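Local atomic coordinates of penicillin-binding protein 2B (Streptococcus pneumoniae, PDB entry 2WAD), a protein that acts as a penicillin-binding transpeptidase, thought to cross-link the peptides of adjacent glycan strands in the peripheral cell-wall peptidoglycan. Residues A[86-90]-A[91-95]; A[99-103]-A[104-108]; A[382-385]-A[386-390]; A[535-539]-A[540-544]. All coordinates share one frame; numbering follows the deposited sequence.

Interaction 1 of 4, residues A[86-90]-A[91-95]; sequences NKMTA and TDLKE
A capping box opens helix 90-100: T89 sits at the N-cap, and in T89 and D92 the side chain of each accepts the other's backbone N-H. T89 OG1 takes the hydrogen of D92 N at 3.0 Å, nearly straight at 170°. It can do so because OG1 stands between its own backbone N and carbonyl carbon (chi1 56°), turned in over the first helical turn. The return bond is just as direct, T89 N to D92 OD2 at 3.1 Å, although the donor comes from above the carboxylate plane. Both amides lie at the helix start, where the first N-H groups lack carbonyl partners from a preceding turn. Behind the cap the helical bonds begin, L93 N to T89 O at 3.1 Å and K94 N to A90 O at 3.0 Å. On the inner side M88 CB rests on L93 CD1 at 3.8 Å, the two side chains crossing at about a right angle. K87, just ahead of the cap, forms a salt bridge with D292, one of the zinc ligands. The inner face packs inward: L93 meets F178 and L181 of helix 169-182, and together with M88 covers F82 of strand 72-83.

Interaction 2 of 4, residues A[99-103]-A[104-108]; sequences KLLTY and VSISS
V104 lays its two methyl groups against L100 and L101, near the end of helix 90-100. CG1 faces CD1 of L100 at 4.3 Å, while CG2 has L100 O 3.6 Å away and looks across at CD1 of L101. With chi1 at -58°, CG1 lies beside the backbone N and CG2 is wedged between N and the carbonyl carbon, so the valine offers one branch to each leucine. L101 starts out pointing away from the following residues, but CG runs anti to its backbone N (chi1 -174°) and swings the isobutyl end round. Its CD1 then comes to 3.8 Å from V104 O and 4.2 Å from I106 CG1, bridging the valine and the isoleucine that the extended chain carries past it.

The backbone bonds here are those of a tightening turn. L100 O accepts a sound bond from Y103 N, 2.9 Å long, and a second, weak one from V104 N at 3.3 Å, bent to 129°. One carbonyl is thus shared by two successive amides.

Around this turn, Y103 and V104 lean on helix 199-208, the tyrosine against V204, I205 and I208. L101 packs on K173 and L177 of helix 169-182, and I106 on K173 and Y176. The arrangement is that of a helix C-terminus passing into extended chain, apolar residues three to five positions apart closing over the turn, here within the PBP dimerisation-type domain.

Interaction 3 of 4, residues A[382-385]-A[386-390]; sequences FVPG and SVVKA
P384 and V388 meet first: CG1 of the valine sits 3.8 Å from P384 CB and equally close to CG, so one methyl covers an edge of the pyrrolidine ring as the side chains pass at a slant. V388 chi1, -55°, sets CG1 beside its backbone N and leaves CG2 over G385 O. V387 adds a tight touch, its CG2 lying 3.2 Å from P384 O.

The backbone joining these groups bends at G385, whose positive phi of 64° suits a glycine. The carbonyl O of G385 accepts from V388 N, a straight (177°) but weak bond at 3.4 Å. S386 lies in this 3-10 turn, which leads directly into helix 389-398 at K389. The lysine chain is extended through chi2, chi3 and chi4, and NZ reaches back alongside the turn to donate to S386 OG at 2.8 Å.

A second shell fixes both polar ends. NZ also bonds to N445 OD1 and S443 O, and S386 OG is hydrogen-bonded to S443 OG. Further out, N633 ND2 grips P384 O, Y531 OH holds V387 O, and L528 of helix 525-536 backs P384 and V387. S386 is the probable acyl-ester nucleophile. With K389 three residues on, S443 and N445 beside them and K615 weakly bonded to S386 O, the pattern matches the SxxK, SxN and KTG-type motifs of a penicillin-binding transpeptidase active site.

Interaction 4 of 4, residues A[535-539]-A[540-544]; sequences IANNG and VRLAP. Unlike the reference sequence in segment 540-544: L542 (reference Val).
The carboxamide of N537 is flanked by aliphatic groups on opposite sides of its plane near ND2, with a carbonyl at its edge. On one side stands V540, CB 3.5 Å from ND2; on the other lies L542, whose CG is 3.7 Å from the same nitrogen. At the edge, ND2 donates to V540 O at 2.8 Å, almost linearly (171°) and only 6° out of the amide plane. From the acceptor's side the nitrogen lies near the carbonyl plane. That bond identifies ND2 as the nitrogen, and together with the flanking side chains it limits how the amide can turn. The side chain gets there because CG is anti to the backbone N (chi1 -168°), projecting from the helix end toward the strand.

The main chain between them makes a type I' beta turn from N537 to V540, closed by a weak bond of 3.4 Å from V540 N to N537 O. N538 and G539 both take positive phi. N538 is also the C-prime residue of a Schellman motif: its own N bonds to I535 O at 3.1 Å, and G539 N goes to T534 O.

So helix 525-536 finishes and the chain reverses directly into strand 540-542, which pairs antiparallel with strand 570-573. R541 NH1 is hydrogen-bonded to N572 OD1 of that strand and NH2 to Q530 OE1 of helix 525-536. N538, in the turn, rests on M581 and H585 of helix 578-593.

Along the chain the four contacts come in order and fall into two pairs. Interactions 1 and 2, about 18 Å apart between centres, lie at the start and near the end of helix 90-100, in the dimerisation-type domain. Interactions 3 and 4, also about 18 Å apart, belong to the transpeptidase domain and touch through A390 CB and I535 CD1, 4.1 Å apart, where helix 389-398 meets helix 525-536. The latter helix backs the residues around S386 and runs out into the turn of interaction 4. Across the middle of an elongated molecule, the centres of interactions 1 and 3 are about 69 Å apart and those of interactions 2 and 4 about 61 Å, so the helix ends of the first domain are remote from the active site.

Interaction 1 of 4, residues A[86-90]-A[91-95]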
ATOM      1  N   ASN A  86      37.595  -7.040 -20.078  1.00 43.09           N
ATOM      2  CA  ASN A  86      37.650  -8.502 -20.152  1.00 45.47           C
ATOM      3  C   ASN A  86      39.068  -9.034 -19.961  1.00 43.70           C
ATOM      4  O   ASN A  86      39.272 -10.230 -19.751  1.00 47.99           O
ATOM      5  CB  ASN A  86      37.058  -8.995 -21.483  1.00 45.79           C
ATOM      6  CG  ASN A  86      37.752  -8.388 -22.697  1.00 48.57           C
ATOM      7  OD1 ASN A  86      38.137  -7.216 -22.692  1.00 55.68           O
ATOM      8  ND2 ASN A  86      37.920  -9.188 -23.738  1.00 52.94           N
ATOM      9  N   LYS A  87      40.048  -8.141 -20.015  1.00 43.10           N
ATOM     10  CA  LYS A  87      41.452  -8.549 -19.970  1.00 41.90           C
ATOM     11  C   LYS A  87      42.189  -8.379 -18.635  1.00 39.43           C
ATOM     12  O   LYS A  87      43.281  -8.922 -18.442  1.00 39.35           O
ATOM     13  CB  LYS A  87      42.215  -7.915 -21.130  1.00 42.61           C
ATOM     14  CG  LYS A  87      41.781  -8.452 -22.500  1.00 48.71           C
ATOM     15  CD  LYS A  87      42.661  -7.925 -23.645  1.00 60.12           C
ATOM     16  CE  LYS A  87      42.986  -6.422 -23.540  1.00 65.64           C
ATOM     17  NZ  LYS A  87      42.230  -5.473 -24.428  1.00 62.15           N
ATOM     18  N   MET A  88      41.576  -7.672 -17.692  1.00 37.95           N
ATOM     19  CA  MET A  88      42.124  -7.539 -16.338  1.00 38.19           C
ATOM     20  C   MET A  88      42.224  -8.855 -15.578  1.00 37.10           C
ATOM     21  O   MET A  88      41.221  -9.497 -15.329  1.00 40.69           O
ATOM     22  CB  MET A  88      41.289  -6.546 -15.534  1.00 36.22           C
ATOM     23  CG  MET A  88      41.537  -5.112 -15.960  1.00 35.76           C
ATOM     24  SD  MET A  88      40.236  -4.037 -15.398  1.00 41.14           S
ATOM     25  CE  MET A  88      40.936  -2.438 -15.809  1.00 35.07           C
ATOM     26  N   THR A  89      43.435  -9.267 -15.226  1.00 40.41           N
ATOM     27  CA  THR A  89      43.604 -10.436 -14.368  1.00 39.90           C
ATOM     28  C   THR A  89      43.179 -10.041 -12.952  1.00 41.99           C
ATOM     29  O   THR A  89      42.854  -8.875 -12.700  1.00 41.46           O
ATOM     30  CB  THR A  89      45.056 -10.942 -14.347  1.00 39.21           C
ATOM     31  OG1 THR A  89      45.935  -9.878 -13.958  1.00 39.95           O
ATOM     32  CG2 THR A  89      45.487 -11.493 -15.714  1.00 35.13           C
ATOM     33  N   ALA A  90      43.167 -11.006 -12.033  1.00 41.50           N
ATOM     34  CA  ALA A  90      42.868 -10.717 -10.633  1.00 41.64           C
ATOM     35  C   ALA A  90      44.022  -9.890 -10.038  1.00 39.56           C
ATOM     36  O   ALA A  90      43.831  -9.066  -9.144  1.00 36.16           O
ATOM     37  CB  ALA A  90      42.684 -12.014  -9.863  1.00 40.02           C
ATOM     38  N   THR A  91      45.217 -10.144 -10.555  1.00 36.94           N
ATOM     39  CA  THR A  91      46.405  -9.405 -10.197  1.00 38.83           C
ATOM     40  C   THR A  91      46.375  -7.937 -10.665  1.00 39.41           C
ATOM     41  O   THR A  91      46.690  -7.031  -9.890  1.00 38.31           O
ATOM     42  CB  THR A  91      47.632 -10.183 -10.651  1.00 39.51           C
ATOM     43  OG1 THR A  91      47.608 -11.450  -9.979  1.00 42.44           O
ATOM     44  CG2 THR A  91      48.933  -9.457 -10.294  1.00 39.99           C
ATOM     45  N   ASP A  92      45.976  -7.696 -11.911  1.00 38.38           N
ATOM     46  CA  ASP A  92      45.693  -6.334 -12.367  1.00 38.30           C
ATOM     47  C   ASP A  92      44.641  -5.649 -11.467  1.00 39.40           C
ATOM     48  O   ASP A  92      44.685  -4.435 -11.231  1.00 39.81           O
ATOM     49  CB  ASP A  92      45.228  -6.317 -13.833  1.00 36.66           C
ATOM     50  CG  ASP A  92      46.251  -6.913 -14.804  1.00 34.00           C
ATOM     51  OD1 ASP A  92      47.462  -6.903 -14.523  1.00 30.82           O
ATOM     52  OD2 ASP A  92      45.845  -7.410 -15.876  1.00 33.34           O
ATOM     53  N   LEU A  93      43.695  -6.413 -10.938  1.00 36.49           N
ATOM     54  CA  LEU A  93      42.718  -5.823 -10.018  1.00 37.99           C
ATOM     55  C   LEU A  93      43.303  -5.403  -8.664  1.00 38.71           C
ATOM     56  O   LEU A  93      42.959  -4.347  -8.126  1.00 39.07           O
ATOM     57  CB  LEU A  93      41.507  -6.739  -9.827  1.00 37.22           C
ATOM     58  CG  LEU A  93      40.240  -6.491 -10.665  1.00 40.84           C
ATOM     59  CD1 LEU A  93      40.485  -5.728 -11.947  1.00 38.11           C
ATOM     60  CD2 LEU A  93      39.473  -7.785 -10.953  1.00 41.34           C
ATOM     61  N   LYS A  94      44.167  -6.245  -8.112  1.00 37.26           N
ATOM     62  CA  LYS A  94      44.826  -5.969  -6.850  1.00 37.85           C
ATOM     63  C   LYS A  94      45.733  -4.745  -6.982  1.00 37.86           C
ATOM     64  O   LYS A  94      45.778  -3.933  -6.065  1.00 38.74           O
ATOM     65  CB  LYS A  94      45.649  -7.182  -6.401  1.00 36.84           C
ATOM     66  CG  LYS A  94      44.804  -8.340  -5.890  1.00 38.70           C
ATOM     67  CD  LYS A  94      45.660  -9.316  -5.097  1.00 41.54           C
ATOM     68  CE  LYS A  94      46.835  -9.794  -5.914  1.00 35.81           C
ATOM     69  NZ  LYS A  94      47.473 -11.005  -5.335  1.00 42.77           N
ATOM     70  N   GLU A  95      46.442  -4.609  -8.106  1.00 34.58           N
ATOM     71  CA  GLU A  95      47.276  -3.426  -8.331  1.00 34.36           C
ATOM     72  C   GLU A  95      46.451  -2.145  -8.400  1.00 34.66           C
ATOM     73  O   GLU A  95      46.867  -1.120  -7.860  1.00 35.09           O
ATOM     74  CB  GLU A  95      48.157  -3.541  -9.581  1.00 34.56           C
ATOM     75  CG  GLU A  95      49.047  -4.776  -9.667  1.00 37.41           C
ATOM     76  CD  GLU A  95      50.140  -4.832  -8.611  1.00 42.04           C
ATOM     77  OE1 GLU A  95      50.629  -3.769  -8.190  1.00 39.68           O
ATOM     78  OE2 GLU A  95      50.532  -5.951  -8.213  1.00 46.61           O
TER

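Interaction 2 of 4, residues A[99-103]-A[104-108]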
ATOM      1  N   LYS A  99      46.621   1.060  -5.453  1.00 40.29           N
ATOM      2  CA  LYS A  99      46.824   2.442  -5.905  1.00 40.22           C
ATOM      3  C   LYS A  99      45.654   3.326  -5.434  1.00 39.65           C
ATOM      4  O   LYS A  99      45.826   4.496  -5.090  1.00 35.70           O
ATOM      5  CB  LYS A  99      46.927   2.534  -7.433  1.00 37.67           C
ATOM      6  CG  LYS A  99      48.256   2.134  -8.045  1.00 45.98           C
ATOM      7  CD  LYS A  99      49.249   3.295  -8.049  1.00 49.24           C
ATOM      8  CE  LYS A  99      49.113   4.176  -9.275  1.00 44.68           C
ATOM      9  NZ  LYS A  99      50.292   5.103  -9.318  1.00 43.70           N
ATOM     10  N   LEU A 100      44.456   2.758  -5.436  1.00 38.63           N
ATOM     11  CA  LEU A 100      43.257   3.510  -5.077  1.00 39.23           C
ATOM     12  C   LEU A 100      43.200   3.783  -3.578  1.00 39.58           C
ATOM     13  O   LEU A 100      42.691   4.817  -3.141  1.00 39.11           O
ATOM     14  CB  LEU A 100      41.994   2.760  -5.517  1.00 37.59           C
ATOM     15  CG  LEU A 100      40.701   3.550  -5.301  1.00 41.34           C
ATOM     16  CD1 LEU A 100      40.776   4.850  -6.077  1.00 43.03           C
ATOM     17  CD2 LEU A 100      39.457   2.762  -5.706  1.00 41.44           C
ATOM     18  N   LEU A 101      43.702   2.848  -2.783  1.00 40.96           N
ATOM     19  CA  LEU A 101      43.640   3.004  -1.336  1.00 42.45           C
ATOM     20  C   LEU A 101      44.418   4.241  -0.869  1.00 41.29           C
ATOM     21  O   LEU A 101      44.129   4.796   0.187  1.00 40.93           O
ATOM     22  CB  LEU A 101      44.166   1.753  -0.625  1.00 42.69           C
ATOM     23  CG  LEU A 101      44.004   1.751   0.897  1.00 41.28           C
ATOM     24  CD1 LEU A 101      42.575   2.118   1.305  1.00 37.43           C
ATOM     25  CD2 LEU A 101      44.460   0.421   1.481  1.00 40.34           C
ATOM     26  N   THR A 102      45.403   4.676  -1.645  1.00 40.46           N
ATOM     27  CA  THR A 102      46.134   5.879  -1.286  1.00 42.03           C
ATOM     28  C   THR A 102      45.213   7.103  -1.280  1.00 41.48           C
ATOM     29  O   THR A 102      45.466   8.062  -0.553  1.00 40.06           O
ATOM     30  CB  THR A 102      47.389   6.097  -2.163  1.00 42.97           C
ATOM     31  OG1 THR A 102      47.015   6.062  -3.541  1.00 49.96           O
ATOM     32  CG2 THR A 102      48.396   4.982  -1.950  1.00 44.07           C
ATOM     33  N   TYR A 103      44.123   7.048  -2.048  1.00 39.71           N
ATOM     34  CA  TYR A 103      43.285   8.223  -2.273  1.00 36.68           C
ATOM     35  C   TYR A 103      41.953   8.200  -1.518  1.00 38.88           C
ATOM     36  O   TYR A 103      41.312   9.233  -1.381  1.00 36.75           O
ATOM     37  CB  TYR A 103      43.112   8.515  -3.777  1.00 33.39           C
ATOM     38  CG  TYR A 103      44.440   8.765  -4.489  1.00 34.74           C
ATOM     39  CD1 TYR A 103      45.142   9.950  -4.276  1.00 30.62           C
ATOM     40  CD2 TYR A 103      45.005   7.825  -5.344  1.00 26.02           C
ATOM     41  CE1 TYR A 103      46.351  10.192  -4.895  1.00 30.53           C
ATOM     42  CE2 TYR A 103      46.233   8.062  -5.964  1.00 28.67           C
ATOM     43  CZ  TYR A 103      46.888   9.259  -5.747  1.00 26.15           C
ATOM     44  OH  TYR A 103      48.107   9.559  -6.313  1.00 32.29           O
ATOM     45  N   VAL A 104      41.546   7.041  -1.010  1.00 39.22           N
ATOM     46  CA  VAL A 104      40.256   6.930  -0.357  1.00 41.34           C
ATOM     47  C   VAL A 104      40.452   6.341   1.031  1.00 44.00           C
ATOM     48  O   VAL A 104      41.527   5.819   1.361  1.00 43.02           O
ATOM     49  CB  VAL A 104      39.256   6.010  -1.123  1.00 43.27           C
ATOM     50  CG1 VAL A 104      39.025   6.491  -2.555  1.00 42.49           C
ATOM     51  CG2 VAL A 104      39.721   4.547  -1.089  1.00 39.81           C
ATOM     52  N   SER A 105      39.373   6.414   1.805  1.00 46.25           N
ATOM     53  CA  SER A 105      39.303   5.902   3.168  1.00 49.41           C
ATOM     54  C   SER A 105      38.331   4.732   3.248  1.00 49.64           C
ATOM     55  O   SER A 105      37.174   4.828   2.828  1.00 47.82           O
ATOM     56  CB  SER A 105      38.821   7.000   4.125  1.00 48.92           C
ATOM     57  OG  SER A 105      39.921   7.634   4.741  1.00 53.76           O
ATOM     58  N   ILE A 106      38.827   3.642   3.820  1.00 52.50           N
ATOM     59  CA  ILE A 106      38.057   2.432   4.076  1.00 56.80           C
ATOM     60  C   ILE A 106      38.196   2.137   5.566  1.00 60.08           C
ATOM     61  O   ILE A 106      39.192   1.565   6.009  1.00 61.14           O
ATOM     62  CB  ILE A 106      38.601   1.232   3.259  1.00 56.36           C
ATOM     63  CG1 ILE A 106      38.444   1.474   1.751  1.00 56.79           C
ATOM     64  CG2 ILE A 106      37.952  -0.080   3.676  1.00 53.06           C
ATOM     65  CD1 ILE A 106      37.077   1.973   1.323  1.00 56.51           C
ATOM     66  N   SER A 107      37.206   2.546   6.350  1.00 64.12           N
ATOM     67  CA  SER A 107      37.304   2.373   7.795  1.00 68.78           C
ATOM     68  C   SER A 107      36.531   1.143   8.261  1.00 70.10           C
ATOM     69  O   SER A 107      37.025   0.354   9.065  1.00 69.69           O
ATOM     70  CB  SER A 107      36.897   3.644   8.557  1.00 69.09           C
ATOM     71  OG  SER A 107      35.658   4.165   8.101  1.00 72.76           O
ATOM     72  N   SER A 108      35.332   0.966   7.719  1.00 74.06           N
ATOM     73  CA  SER A 108      34.463  -0.144   8.098  1.00 76.59           C
ATOM     74  C   SER A 108      34.539  -1.272   7.071  1.00 77.61           C
ATOM     75  O   SER A 108      33.791  -1.273   6.084  1.00 80.32           O
ATOM     76  CB  SER A 108      33.011   0.335   8.226  1.00 77.31           C
ATOM     77  OG  SER A 108      32.890   1.411   9.143  1.00 80.18           O
TER

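Interaction 3 of 4, residues A[382-385]-A[386-390]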
ATOM      1  N   PHE A 382     -11.183  -3.536  11.984  1.00 34.17           N
ATOM      2  CA  PHE A 382     -12.033  -3.015  13.051  1.00 34.86           C
ATOM      3  C   PHE A 382     -13.424  -3.612  12.936  1.00 37.59           C
ATOM      4  O   PHE A 382     -13.882  -3.885  11.817  1.00 36.31           O
ATOM      5  CB  PHE A 382     -12.124  -1.483  12.970  1.00 35.03           C
ATOM      6  CG  PHE A 382     -10.780  -0.802  12.868  1.00 32.34           C
ATOM      7  CD1 PHE A 382     -10.071  -0.437  14.010  1.00 37.78           C
ATOM      8  CD2 PHE A 382     -10.210  -0.570  11.627  1.00 31.42           C
ATOM      9  CE1 PHE A 382      -8.823   0.167  13.909  1.00 37.86           C
ATOM     10  CE2 PHE A 382      -8.957   0.039  11.514  1.00 33.08           C
ATOM     11  CZ  PHE A 382      -8.263   0.407  12.645  1.00 35.61           C
ATOM     12  N   VAL A 383     -14.100  -3.795  14.070  1.00 37.20           N
ATOM     13  CA  VAL A 383     -15.510  -4.158  14.033  1.00 39.97           C
ATOM     14  C   VAL A 383     -16.246  -2.989  13.403  1.00 37.48           C
ATOM     15  O   VAL A 383     -16.037  -1.847  13.767  1.00 39.85           O
ATOM     16  CB  VAL A 383     -16.157  -4.554  15.392  1.00 41.47           C
ATOM     17  CG1 VAL A 383     -15.233  -5.336  16.312  1.00 45.23           C
ATOM     18  CG2 VAL A 383     -16.806  -3.386  16.084  1.00 48.84           C
ATOM     19  N   PRO A 384     -17.080  -3.265  12.403  1.00 36.11           N
ATOM     20  CA  PRO A 384     -17.625  -2.166  11.609  1.00 34.34           C
ATOM     21  C   PRO A 384     -18.922  -1.598  12.184  1.00 31.50           C
ATOM     22  O   PRO A 384     -19.238  -0.449  11.922  1.00 33.03           O
ATOM     23  CB  PRO A 384     -17.858  -2.823  10.259  1.00 33.14           C
ATOM     24  CG  PRO A 384     -18.187  -4.272  10.625  1.00 34.51           C
ATOM     25  CD  PRO A 384     -17.372  -4.590  11.836  1.00 32.28           C
ATOM     26  N   GLY A 385     -19.630  -2.381  12.991  1.00 32.23           N
ATOM     27  CA  GLY A 385     -20.900  -1.976  13.576  1.00 29.68           C
ATOM     28  C   GLY A 385     -21.981  -1.744  12.531  1.00 33.69           C
ATOM     29  O   GLY A 385     -21.929  -2.313  11.429  1.00 33.05           O
ATOM     30  N   SER A 386     -22.928  -0.863  12.857  1.00 30.72           N
ATOM     31  CA  SER A 386     -24.200  -0.740  12.149  1.00 32.96           C
ATOM     32  C   SER A 386     -24.131  -0.170  10.735  1.00 31.25           C
ATOM     33  O   SER A 386     -25.135  -0.121  10.025  1.00 32.34           O
ATOM     34  CB  SER A 386     -25.173   0.104  12.989  1.00 36.37           C
ATOM     35  OG  SER A 386     -25.869  -0.693  13.939  1.00 42.75           O
ATOM     36  N   VAL A 387     -22.981   0.349  10.344  1.00 32.30           N
ATOM     37  CA  VAL A 387     -22.838   0.837   8.978  1.00 32.84           C
ATOM     38  C   VAL A 387     -23.217  -0.248   7.964  1.00 32.44           C
ATOM     39  O   VAL A 387     -23.785   0.058   6.938  1.00 35.78           O
ATOM     40  CB  VAL A 387     -21.449   1.410   8.702  1.00 32.24           C
ATOM     41  CG1 VAL A 387     -21.234   2.650   9.575  1.00 34.28           C
ATOM     42  CG2 VAL A 387     -20.352   0.355   8.978  1.00 33.86           C
ATOM     43  N   VAL A 388     -22.968  -1.510   8.280  1.00 33.33           N
ATOM     44  CA  VAL A 388     -23.087  -2.585   7.314  1.00 33.27           C
ATOM     45  C   VAL A 388     -24.514  -3.063   7.070  1.00 35.34           C
ATOM     46  O   VAL A 388     -24.705  -3.975   6.280  1.00 35.93           O
ATOM     47  CB  VAL A 388     -22.263  -3.840   7.705  1.00 34.13           C
ATOM     48  CG1 VAL A 388     -20.770  -3.506   7.936  1.00 32.59           C
ATOM     49  CG2 VAL A 388     -22.913  -4.566   8.868  1.00 30.90           C
ATOM     50  N   LYS A 389     -25.515  -2.451   7.704  1.00 36.05           N
ATOM     51  CA  LYS A 389     -26.857  -2.993   7.649  1.00 33.22           C
ATOM     52  C   LYS A 389     -27.484  -3.054   6.254  1.00 33.55           C
ATOM     53  O   LYS A 389     -28.309  -3.923   5.963  1.00 31.69           O
ATOM     54  CB  LYS A 389     -27.748  -2.312   8.693  1.00 34.81           C
ATOM     55  CG  LYS A 389     -27.399  -2.770  10.096  1.00 32.37           C
ATOM     56  CD  LYS A 389     -28.185  -2.033  11.178  1.00 33.04           C
ATOM     57  CE  LYS A 389     -27.796  -2.595  12.540  1.00 40.36           C
ATOM     58  NZ  LYS A 389     -28.404  -1.944  13.741  1.00 34.25           N
ATOM     59  N   ALA A 390     -27.070  -2.151   5.376  1.00 35.14           N
ATOM     60  CA  ALA A 390     -27.517  -2.160   3.984  1.00 35.74           C
ATOM     61  C   ALA A 390     -27.036  -3.382   3.196  1.00 37.30           C
ATOM     62  O   ALA A 390     -27.711  -3.825   2.248  1.00 36.65           O
ATOM     63  CB  ALA A 390     -27.058  -0.916   3.288  1.00 33.10           C
TER

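Interaction 4 of 4, residues A[535-539]-A[540-544]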
ATOM      1  N   ILE A 535     -22.448   1.514  -3.148  1.00 36.00           N
ATOM      2  CA  ILE A 535     -23.808   2.032  -3.032  1.00 36.03           C
ATOM      3  C   ILE A 535     -23.977   3.337  -3.811  1.00 35.91           C
ATOM      4  O   ILE A 535     -24.931   3.519  -4.580  1.00 39.51           O
ATOM      5  CB  ILE A 535     -24.211   2.243  -1.550  1.00 35.05           C
ATOM      6  CG1 ILE A 535     -24.237   0.892  -0.830  1.00 29.87           C
ATOM      7  CG2 ILE A 535     -25.589   2.929  -1.503  1.00 34.27           C
ATOM      8  CD1 ILE A 535     -24.429   0.926   0.685  1.00 35.49           C
ATOM      9  N   ALA A 536     -23.028   4.240  -3.645  1.00 34.17           N
ATOM     10  CA  ALA A 536     -23.102   5.538  -4.303  1.00 35.67           C
ATOM     11  C   ALA A 536     -22.983   5.414  -5.830  1.00 39.12           C
ATOM     12  O   ALA A 536     -23.409   6.302  -6.552  1.00 38.11           O
ATOM     13  CB  ALA A 536     -21.995   6.459  -3.750  1.00 30.20           C
ATOM     14  N   ASN A 537     -22.394   4.322  -6.323  1.00 39.42           N
ATOM     15  CA  ASN A 537     -22.218   4.132  -7.764  1.00 40.01           C
ATOM     16  C   ASN A 537     -23.220   3.093  -8.276  1.00 40.14           C
ATOM     17  O   ASN A 537     -22.981   2.380  -9.255  1.00 40.01           O
ATOM     18  CB  ASN A 537     -20.774   3.684  -8.030  1.00 39.67           C
ATOM     19  CG  ASN A 537     -20.390   3.745  -9.496  1.00 41.33           C
ATOM     20  OD1 ASN A 537     -20.660   4.736 -10.167  1.00 39.56           O
ATOM     21  ND2 ASN A 537     -19.720   2.698  -9.990  1.00 37.81           N
ATOM     22  N   ASN A 538     -24.325   2.972  -7.556  1.00 41.31           N
ATOM     23  CA  ASN A 538     -25.444   2.113  -7.958  1.00 44.67           C
ATOM     24  C   ASN A 538     -25.149   0.632  -8.137  1.00 43.44           C
ATOM     25  O   ASN A 538     -25.707  -0.019  -9.022  1.00 42.47           O
ATOM     26  CB  ASN A 538     -26.160   2.702  -9.172  1.00 46.09           C
ATOM     27  CG  ASN A 538     -26.794   4.056  -8.845  1.00 49.92           C
ATOM     28  OD1 ASN A 538     -27.443   4.209  -7.812  1.00 55.85           O
ATOM     29  ND2 ASN A 538     -26.562   5.049  -9.695  1.00 49.45           N
ATOM     30  N   GLY A 539     -24.260   0.116  -7.292  1.00 41.40           N
ATOM     31  CA  GLY A 539     -23.999  -1.323  -7.212  1.00 38.71           C
ATOM     32  C   GLY A 539     -22.793  -1.774  -8.014  1.00 36.11           C
ATOM     33  O   GLY A 539     -22.405  -2.927  -7.969  1.00 37.04           O
ATOM     34  N   VAL A 540     -22.201  -0.874  -8.776  1.00 36.58           N
ATOM     35  CA  VAL A 540     -20.970  -1.191  -9.492  1.00 37.56           C
ATOM     36  C   VAL A 540     -19.724  -0.826  -8.684  1.00 38.49           C
ATOM     37  O   VAL A 540     -19.359   0.332  -8.505  1.00 35.75           O
ATOM     38  CB  VAL A 540     -20.904  -0.518 -10.874  1.00 38.15           C
ATOM     39  CG1 VAL A 540     -19.541  -0.784 -11.512  1.00 33.30           C
ATOM     40  CG2 VAL A 540     -22.069  -1.006 -11.748  1.00 35.95           C
ATOM     41  N   ARG A 541     -19.068  -1.867  -8.198  1.00 39.61           N
ATOM     42  CA  ARG A 541     -17.970  -1.705  -7.268  1.00 38.14           C
ATOM     43  C   ARG A 541     -16.683  -1.467  -8.039  1.00 37.36           C
ATOM     44  O   ARG A 541     -16.396  -2.164  -9.002  1.00 35.67           O
ATOM     45  CB  ARG A 541     -17.865  -2.997  -6.490  1.00 37.31           C
ATOM     46  CG  ARG A 541     -16.753  -3.044  -5.462  1.00 37.68           C
ATOM     47  CD  ARG A 541     -16.912  -4.387  -4.769  1.00 43.91           C
ATOM     48  NE  ARG A 541     -15.693  -4.672  -4.058  1.00 47.34           N
ATOM     49  CZ  ARG A 541     -14.948  -5.752  -4.223  1.00 40.09           C
ATOM     50  NH1 ARG A 541     -15.310  -6.732  -5.031  1.00 38.50           N
ATOM     51  NH2 ARG A 541     -13.838  -5.839  -3.512  1.00 35.84           N
ATOM     52  N   LEU A 542     -15.927  -0.458  -7.632  1.00 35.70           N
ATOM     53  CA  LEU A 542     -14.780   0.003  -8.397  1.00 35.17           C
ATOM     54  C   LEU A 542     -13.509  -0.137  -7.567  1.00 37.75           C
ATOM     55  O   LEU A 542     -13.518   0.108  -6.363  1.00 34.40           O
ATOM     56  CB  LEU A 542     -14.980   1.464  -8.786  1.00 35.59           C
ATOM     57  CG  LEU A 542     -16.127   1.877  -9.725  1.00 38.29           C
ATOM     58  CD1 LEU A 542     -15.937   3.353 -10.136  1.00 31.70           C
ATOM     59  CD2 LEU A 542     -16.214   0.994 -10.982  1.00 31.93           C
ATOM     60  N   ALA A 543     -12.424  -0.586  -8.196  1.00 38.07           N
ATOM     61  CA  ALA A 543     -11.154  -0.667  -7.502  1.00 35.59           C
ATOM     62  C   ALA A 543     -10.705   0.751  -7.180  1.00 35.44           C
ATOM     63  O   ALA A 543     -10.721   1.630  -8.051  1.00 34.46           O
ATOM     64  CB  ALA A 543     -10.096  -1.366  -8.365  1.00 35.66           C
ATOM     65  N   PRO A 544     -10.266   0.970  -5.930  1.00 35.77           N
ATOM     66  CA  PRO A 544      -9.699   2.253  -5.540  1.00 35.89           C
ATOM     67  C   PRO A 544      -8.295   2.366  -6.113  1.00 36.81           C
ATOM     68  O   PRO A 544      -7.576   1.375  -6.196  1.00 35.39           O
ATOM     69  CB  PRO A 544      -9.665   2.204  -4.003  1.00 36.81           C
ATOM     70  CG  PRO A 544     -10.106   0.850  -3.598  1.00 37.39           C
ATOM     71  CD  PRO A 544     -10.258  -0.009  -4.835  1.00 34.53           C
TER